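PDB 1QO8: flavocytochrome C3 fumarate reductase, which catalyses the essentially one-way reduction of fumarate to succinate, using one FAD and four covalently bound c-type hemes per subunit. Local coordinates for residues 26-31 / 266-271; 31-36 / 64-69. All coordinates share one frame; numbering follows the deposited sequence.

Contact 1 (26-31 / 266-271). With HEM (protoporphyrin IX containing Fe), chain F.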
# COMPACT_ATOMS: atom_id res chain seq x y z
N THR A 26 -35.36 -16.32 3.31
CA THR A 26 -34.66 -15.08 3.08
C THR A 26 -33.21 -15.08 3.62
O THR A 26 -32.78 -15.92 4.41
CB THR A 26 -35.37 -13.87 3.72
OG1 THR A 26 -35.36 -14.08 5.16
CG2 THR A 26 -36.82 -13.84 3.20
N ASP A 27 -32.40 -14.19 3.05
CA ASP A 27 -30.98 -14.08 3.45
C ASP A 27 -30.83 -13.94 4.96
O ASP A 27 -30.04 -14.71 5.49
CB ASP A 27 -30.33 -12.93 2.65
CG ASP A 27 -30.23 -13.44 1.20
OD1 ASP A 27 -30.01 -14.61 0.88
OD2 ASP A 27 -30.31 -12.54 0.35
N SER A 28 -31.65 -13.10 5.58
CA SER A 28 -31.61 -12.89 6.99
C SER A 28 -32.30 -14.03 7.74
O SER A 28 -32.28 -13.91 8.98
CB SER A 28 -32.16 -11.57 7.49
OG SER A 28 -31.79 -10.45 6.75
N GLU A 29 -32.85 -15.08 7.14
CA GLU A 29 -33.56 -16.14 7.88
C GLU A 29 -34.58 -15.69 8.89
O GLU A 29 -34.82 -16.24 10.00
CB GLU A 29 -32.53 -17.14 8.44
CG GLU A 29 -31.54 -17.58 7.34
CD GLU A 29 -30.43 -18.46 7.82
OE1 GLU A 29 -30.25 -18.72 9.06
OE2 GLU A 29 -29.63 -19.04 7.05
N THR A 30 -35.28 -14.61 8.60
CA THR A 30 -36.15 -13.89 9.50
C THR A 30 -37.28 -14.76 10.02
O THR A 30 -37.40 -15.16 11.18
CB THR A 30 -36.69 -12.66 8.72
OG1 THR A 30 -35.52 -11.97 8.25
CG2 THR A 30 -37.48 -11.70 9.60
N HIS A 31 -38.05 -15.24 9.02
CA HIS A 31 -39.20 -16.11 9.30
C HIS A 31 -38.76 -17.26 10.13
O HIS A 31 -39.42 -17.57 11.12
CB HIS A 31 -39.82 -16.67 7.96
CG HIS A 31 -41.09 -17.42 8.26
ND1 HIS A 31 -42.25 -16.73 8.51
CD2 HIS A 31 -41.36 -18.74 8.41
CE1 HIS A 31 -43.20 -17.63 8.78
NE2 HIS A 31 -42.70 -18.86 8.72
N ASP A 266 -34.34 -2.29 8.86
CA ASP A 266 -33.94 -3.62 9.29
C ASP A 266 -32.58 -3.97 8.68
O ASP A 266 -32.44 -3.79 7.45
CB ASP A 266 -35.04 -4.63 8.94
CG ASP A 266 -36.27 -4.35 9.82
OD1 ASP A 266 -36.22 -3.47 10.73
OD2 ASP A 266 -37.30 -5.04 9.58
N THR A 267 -31.63 -4.54 9.38
CA THR A 267 -30.44 -5.01 8.68
C THR A 267 -30.70 -6.23 7.80
O THR A 267 -31.27 -7.23 8.27
CB THR A 267 -29.33 -5.22 9.71
OG1 THR A 267 -28.20 -5.98 9.17
CG2 THR A 267 -30.04 -5.99 10.78
N ARG A 268 -30.19 -6.27 6.57
CA ARG A 268 -30.20 -7.54 5.84
C ARG A 268 -28.93 -8.29 6.18
O ARG A 268 -27.89 -7.90 5.69
CB ARG A 268 -30.26 -7.24 4.35
CG ARG A 268 -30.96 -7.99 3.28
CD ARG A 268 -31.08 -7.20 1.93
NE ARG A 268 -32.26 -6.33 1.91
CZ ARG A 268 -32.85 -5.99 0.72
NH1 ARG A 268 -32.30 -6.41 -0.42
NH2 ARG A 268 -33.95 -5.24 0.66
N LEU A 269 -29.01 -9.43 6.80
CA LEU A 269 -27.94 -10.26 7.28
C LEU A 269 -27.55 -11.23 6.20
O LEU A 269 -28.23 -11.43 5.18
CB LEU A 269 -28.45 -10.91 8.58
CG LEU A 269 -28.69 -9.92 9.77
CD1 LEU A 269 -29.44 -10.58 10.91
CD2 LEU A 269 -27.37 -9.32 10.18
N ASN A 270 -26.42 -11.89 6.42
CA ASN A 270 -25.81 -12.89 5.52
C ASN A 270 -25.90 -12.38 4.06
O ASN A 270 -26.11 -13.16 3.14
CB ASN A 270 -26.44 -14.23 5.71
CG ASN A 270 -26.69 -14.59 7.16
OD1 ASN A 270 -25.73 -14.82 7.95
ND2 ASN A 270 -27.98 -14.73 7.57
N SER A 271 -25.57 -11.11 3.85
CA SER A 271 -25.56 -10.41 2.58
C SER A 271 -24.22 -9.68 2.41
O SER A 271 -24.01 -8.59 2.95
CB SER A 271 -26.68 -9.33 2.66
OG SER A 271 -27.86 -10.11 2.86
CHA HEM F . -32.63 -23.80 4.93
CHB HEM F . -35.55 -27.31 3.16
CHC HEM F . -37.43 -28.15 7.54
CHD HEM F . -34.51 -24.71 9.32
C1A HEM F . -33.32 -24.67 4.09
C2A HEM F . -33.17 -24.65 2.65
C3A HEM F . -33.96 -25.63 2.20
C4A HEM F . -34.60 -26.28 3.30
CMA HEM F . -34.19 -26.10 0.75
CAA HEM F . -32.28 -23.67 1.83
CBA HEM F . -30.79 -23.75 1.70
CGA HEM F . -29.96 -22.99 0.69
O1A HEM F . -29.03 -23.71 0.14
O2A HEM F . -30.10 -21.76 0.41
C1B HEM F . -36.22 -27.91 4.20
C2B HEM F . -37.01 -29.14 4.13
C3B HEM F . -37.49 -29.40 5.35
C4B HEM F . -37.08 -28.31 6.20
CMB HEM F . -37.14 -29.99 2.85
CAB HEM F . -38.27 -30.63 5.84
CBB HEM F . -38.17 -31.94 5.55
C1C HEM F . -36.84 -27.24 8.40
C2C HEM F . -37.15 -27.06 9.81
C3C HEM F . -36.33 -26.16 10.28
C4C HEM F . -35.49 -25.68 9.21
CMC HEM F . -38.26 -27.85 10.55
CAC HEM F . -36.09 -25.64 11.73
CBC HEM F . -36.05 -26.53 12.76
C1D HEM F . -33.72 -24.17 8.33
C2D HEM F . -32.72 -23.14 8.46
C3D HEM F . -32.20 -22.93 7.26
C4D HEM F . -32.88 -23.80 6.29
CMD HEM F . -32.37 -22.50 9.83
CAD HEM F . -31.04 -22.01 6.78
CBD HEM F . -29.77 -22.92 6.64
CGD HEM F . -29.48 -23.83 7.81
O1D HEM F . -29.52 -23.30 8.96
O2D HEM F . -29.20 -25.04 7.64
NA HEM F . -34.26 -25.62 4.47
NB HEM F . -36.27 -27.45 5.48
NC HEM F . -35.84 -26.34 8.05
ND HEM F . -33.79 -24.54 7.01
FE HEM F . -35.00 -26.04 6.30
O HOH W 1 -29.54 -10.24 0.70

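Contact 2 (31-36 / 64-69). With HEM (protoporphyrin IX containing Fe), chain D.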
# COMPACT_ATOMS: atom_id res chain seq x y z
N HIS A 31 -38.05 -15.24 9.02
CA HIS A 31 -39.20 -16.11 9.30
C HIS A 31 -38.76 -17.26 10.13
O HIS A 31 -39.42 -17.57 11.12
CB HIS A 31 -39.82 -16.67 7.96
CG HIS A 31 -41.09 -17.42 8.26
ND1 HIS A 31 -42.25 -16.73 8.51
CD2 HIS A 31 -41.36 -18.74 8.41
CE1 HIS A 31 -43.20 -17.63 8.78
NE2 HIS A 31 -42.70 -18.86 8.72
N GLU A 32 -37.71 -18.02 9.81
CA GLU A 32 -37.34 -19.20 10.56
C GLU A 32 -37.03 -18.87 12.04
O GLU A 32 -37.43 -19.61 12.99
CB GLU A 32 -36.17 -19.88 9.86
CG GLU A 32 -36.45 -20.41 8.46
CD GLU A 32 -36.59 -19.43 7.35
OE1 GLU A 32 -36.34 -18.21 7.49
OE2 GLU A 32 -37.06 -19.90 6.29
N ASN A 33 -36.32 -17.78 12.24
CA ASN A 33 -35.89 -17.40 13.59
C ASN A 33 -37.07 -16.82 14.40
O ASN A 33 -37.19 -16.97 15.61
CB ASN A 33 -34.79 -16.32 13.53
CG ASN A 33 -33.43 -16.88 13.29
OD1 ASN A 33 -32.79 -17.38 14.23
ND2 ASN A 33 -32.89 -16.90 12.04
N ALA A 34 -38.03 -16.17 13.77
CA ALA A 34 -39.28 -15.83 14.45
C ALA A 34 -39.99 -17.08 14.96
O ALA A 34 -40.48 -17.05 16.12
CB ALA A 34 -40.16 -14.90 13.64
N GLN A 35 -39.92 -18.19 14.26
CA GLN A 35 -40.48 -19.47 14.64
C GLN A 35 -39.80 -20.20 15.75
O GLN A 35 -40.48 -20.62 16.70
CB GLN A 35 -40.52 -20.41 13.39
CG GLN A 35 -41.43 -19.82 12.29
CD GLN A 35 -42.85 -19.64 12.85
OE1 GLN A 35 -43.26 -18.51 12.90
NE2 GLN A 35 -43.58 -20.60 13.39
N CYS A 36 -38.44 -20.31 15.72
CA CYS A 36 -37.70 -20.65 16.94
C CYS A 36 -38.25 -19.93 18.14
O CYS A 36 -38.49 -20.68 19.08
CB CYS A 36 -36.18 -20.34 17.00
SG CYS A 36 -35.40 -20.52 15.38
N ASN A 64 -29.86 -13.86 15.73
CA ASN A 64 -30.57 -15.04 15.26
C ASN A 64 -30.20 -16.30 16.02
O ASN A 64 -28.98 -16.45 16.09
CB ASN A 64 -30.45 -15.28 13.76
CG ASN A 64 -31.31 -14.36 12.92
OD1 ASN A 64 -32.35 -13.84 13.34
ND2 ASN A 64 -30.89 -14.01 11.70
N CYS A 65 -31.14 -17.15 16.54
CA CYS A 65 -30.81 -18.50 16.87
C CYS A 65 -29.95 -19.26 15.86
O CYS A 65 -29.12 -20.09 16.24
CB CYS A 65 -32.09 -19.36 17.22
SG CYS A 65 -33.36 -18.30 17.98
N THR A 66 -30.20 -19.17 14.54
CA THR A 66 -29.44 -19.84 13.53
C THR A 66 -28.09 -19.14 13.26
O THR A 66 -27.33 -19.65 12.43
CB THR A 66 -30.30 -19.86 12.19
OG1 THR A 66 -30.47 -18.51 11.80
CG2 THR A 66 -31.71 -20.45 12.54
N SER A 67 -27.64 -18.17 14.08
CA SER A 67 -26.21 -17.90 14.22
C SER A 67 -25.47 -19.15 14.59
O SER A 67 -24.32 -19.43 14.17
CB SER A 67 -25.82 -16.81 15.27
OG SER A 67 -26.45 -15.61 14.87
N CYS A 68 -26.10 -19.90 15.53
CA CYS A 68 -25.52 -21.15 15.89
C CYS A 68 -26.30 -22.42 15.47
O CYS A 68 -25.63 -23.42 15.18
CB CYS A 68 -25.44 -21.22 17.47
SG CYS A 68 -24.52 -19.74 18.11
N HIS A 69 -27.58 -22.51 15.92
CA HIS A 69 -28.28 -23.77 15.65
C HIS A 69 -28.49 -23.84 14.12
O HIS A 69 -28.91 -22.82 13.63
CB HIS A 69 -29.67 -23.81 16.28
CG HIS A 69 -29.44 -23.93 17.79
ND1 HIS A 69 -29.04 -25.15 18.28
CD2 HIS A 69 -29.55 -23.09 18.81
CE1 HIS A 69 -28.98 -25.09 19.59
NE2 HIS A 69 -29.27 -23.87 19.95
CHA HEM D . -29.23 -25.49 23.62
CHB HEM D . -32.75 -22.98 21.55
CHC HEM D . -29.82 -19.38 20.27
CHD HEM D . -26.18 -22.34 21.55
C1A HEM D . -30.47 -25.08 23.19
C2A HEM D . -31.74 -25.82 23.41
C3A HEM D . -32.69 -25.13 22.87
C4A HEM D . -32.11 -23.94 22.25
CMA HEM D . -34.23 -25.38 22.77
CAA HEM D . -31.77 -27.16 24.19
CBA HEM D . -31.72 -26.93 25.74
CGA HEM D . -32.74 -25.90 26.15
O1A HEM D . -33.94 -26.18 25.82
O2A HEM D . -32.34 -24.84 26.73
C1B HEM D . -32.31 -21.73 21.11
C2B HEM D . -33.09 -20.64 20.71
C3B HEM D . -32.30 -19.62 20.45
C4B HEM D . -30.95 -20.10 20.56
CMB HEM D . -34.67 -20.70 20.70
CAB HEM D . -32.62 -18.15 20.20
CBB HEM D . -33.65 -17.50 20.81
C1C HEM D . -28.57 -19.93 20.49
C2C HEM D . -27.32 -19.26 20.10
C3C HEM D . -26.34 -20.05 20.51
C4C HEM D . -26.91 -21.28 21.04
CMC HEM D . -27.36 -17.90 19.40
CAC HEM D . -24.81 -19.89 20.50
CBC HEM D . -24.19 -18.71 20.93
C1D HEM D . -26.67 -23.37 22.31
C2D HEM D . -25.90 -24.38 22.95
C3D HEM D . -26.76 -25.24 23.48
C4D HEM D . -28.10 -24.80 23.22
CMD HEM D . -24.33 -24.42 23.03
CAD HEM D . -26.39 -26.47 24.40
CBD HEM D . -26.48 -25.99 25.86
CGD HEM D . -27.00 -27.08 26.75
O1D HEM D . -26.09 -27.92 27.02
O2D HEM D . -28.22 -27.05 27.08
NA HEM D . -30.77 -23.96 22.47
NB HEM D . -30.95 -21.40 21.05
NC HEM D . -28.26 -21.14 20.99
ND HEM D . -28.07 -23.64 22.44
FE HEM D . -29.54 -22.49 21.77

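Contact 1 (26-31 / 266-271)
Ser-28, Asp-27 and Asn-270 carry a polar seam in which side chains of one segment reach the backbone of the other. The hydroxyl OG of Ser-28, set beside its own backbone N (chi1 -43°), accepts a hydrogen bond from N of Leu-269 at 3.0 Å, and its CB rests 3.9 Å from CB of Leu-269. In return, ND2 of Asn-270 donates to O of Asp-27 over 2.9 Å. That bond is nearly straight (163°) and lies close to the amide plane, though the donor is tilted 25° from the plane of the carbonyl. Replacing Asn-270 by an alanine removes the amide and would probably leave the Asp-27 carbonyl without this donor and open a gap against the type I turn of 26-29. CB of Asp-27 packs 3.6 Å from O of Leu-269, while its carboxylate turns to His-293 N and Thr-294 OG1; one water, donating to both, links OD2 of Asp-27 with OG of Ser-271. At the end of the turn, Glu-29, at the N-cap of helix 30-40, brings OE2 to 3.3 Å from CAD of a heme propionate and is salt-bridged to Lys-292. Directional bonds to backbone atoms thus hold this junction of cytochrome and flavoprotein.

Contact 2 (31-36 / 64-69)
Asn-33 spends both ends of its amide on Thr-66. Its ND2 donates to OG1 of Thr-66 at 2.9 Å, with the hydroxyl close to the amide plane, and its OD1 accepts the N-H of Thr-66 (N to OD1 3.2 Å), in the carbonyl plane and on a lone pair. With OG1 between its own backbone N and carbonyl carbon (chi1 64°), Thr-66 presents hydroxyl and N-H to the same amide. This hydroxyl is also hydrogen-bonded to Glu-29, and ND2 of Asn-33 has a second acceptor in the carbonyl of Glu-29. The amide of Asn-64 stacks on that of Asn-33, the planes 14° apart and CG to CG 3.3 Å, although the two side chains cross at about a right angle. Farther along the helix, CB of Cys-36 packs 3.6 Å from SG of Cys-65. Cys-65 and Cys-68 belong to a CXXCH heme-binding motif, their probable thioether links going to the vinyl groups of one heme; His-69 NE2 binds its iron at 2.3 Å, with His-56 the other axial ligand. Cys-36 is probably attached to a neighbouring heme, so the chemistry implies two attachment sites brought together, which the amide of Asn-33, its rotation limited by bonds at both ends, probably helps hold.

In the fold
Followed from the N terminus, the chain enters contact 1 at the turn of 26-29 and continues along helix 30-40, where the two ranges join, into contact 2. Residues 64-69 return to that helix and close a short loop of 27 residues within the multiheme cytochrome region. The chain then runs into the FAD-binding region before 266-271 closes the far longer loop of contact 1, inside which contact 2 is nested. Their centres lie about 11 Å apart. The pair illustrates how one helix and the turn that leads into it can serve two levels of organisation, heme packing within a domain and the docking of that domain beside the edge strand 267-268 of the parallel sheet.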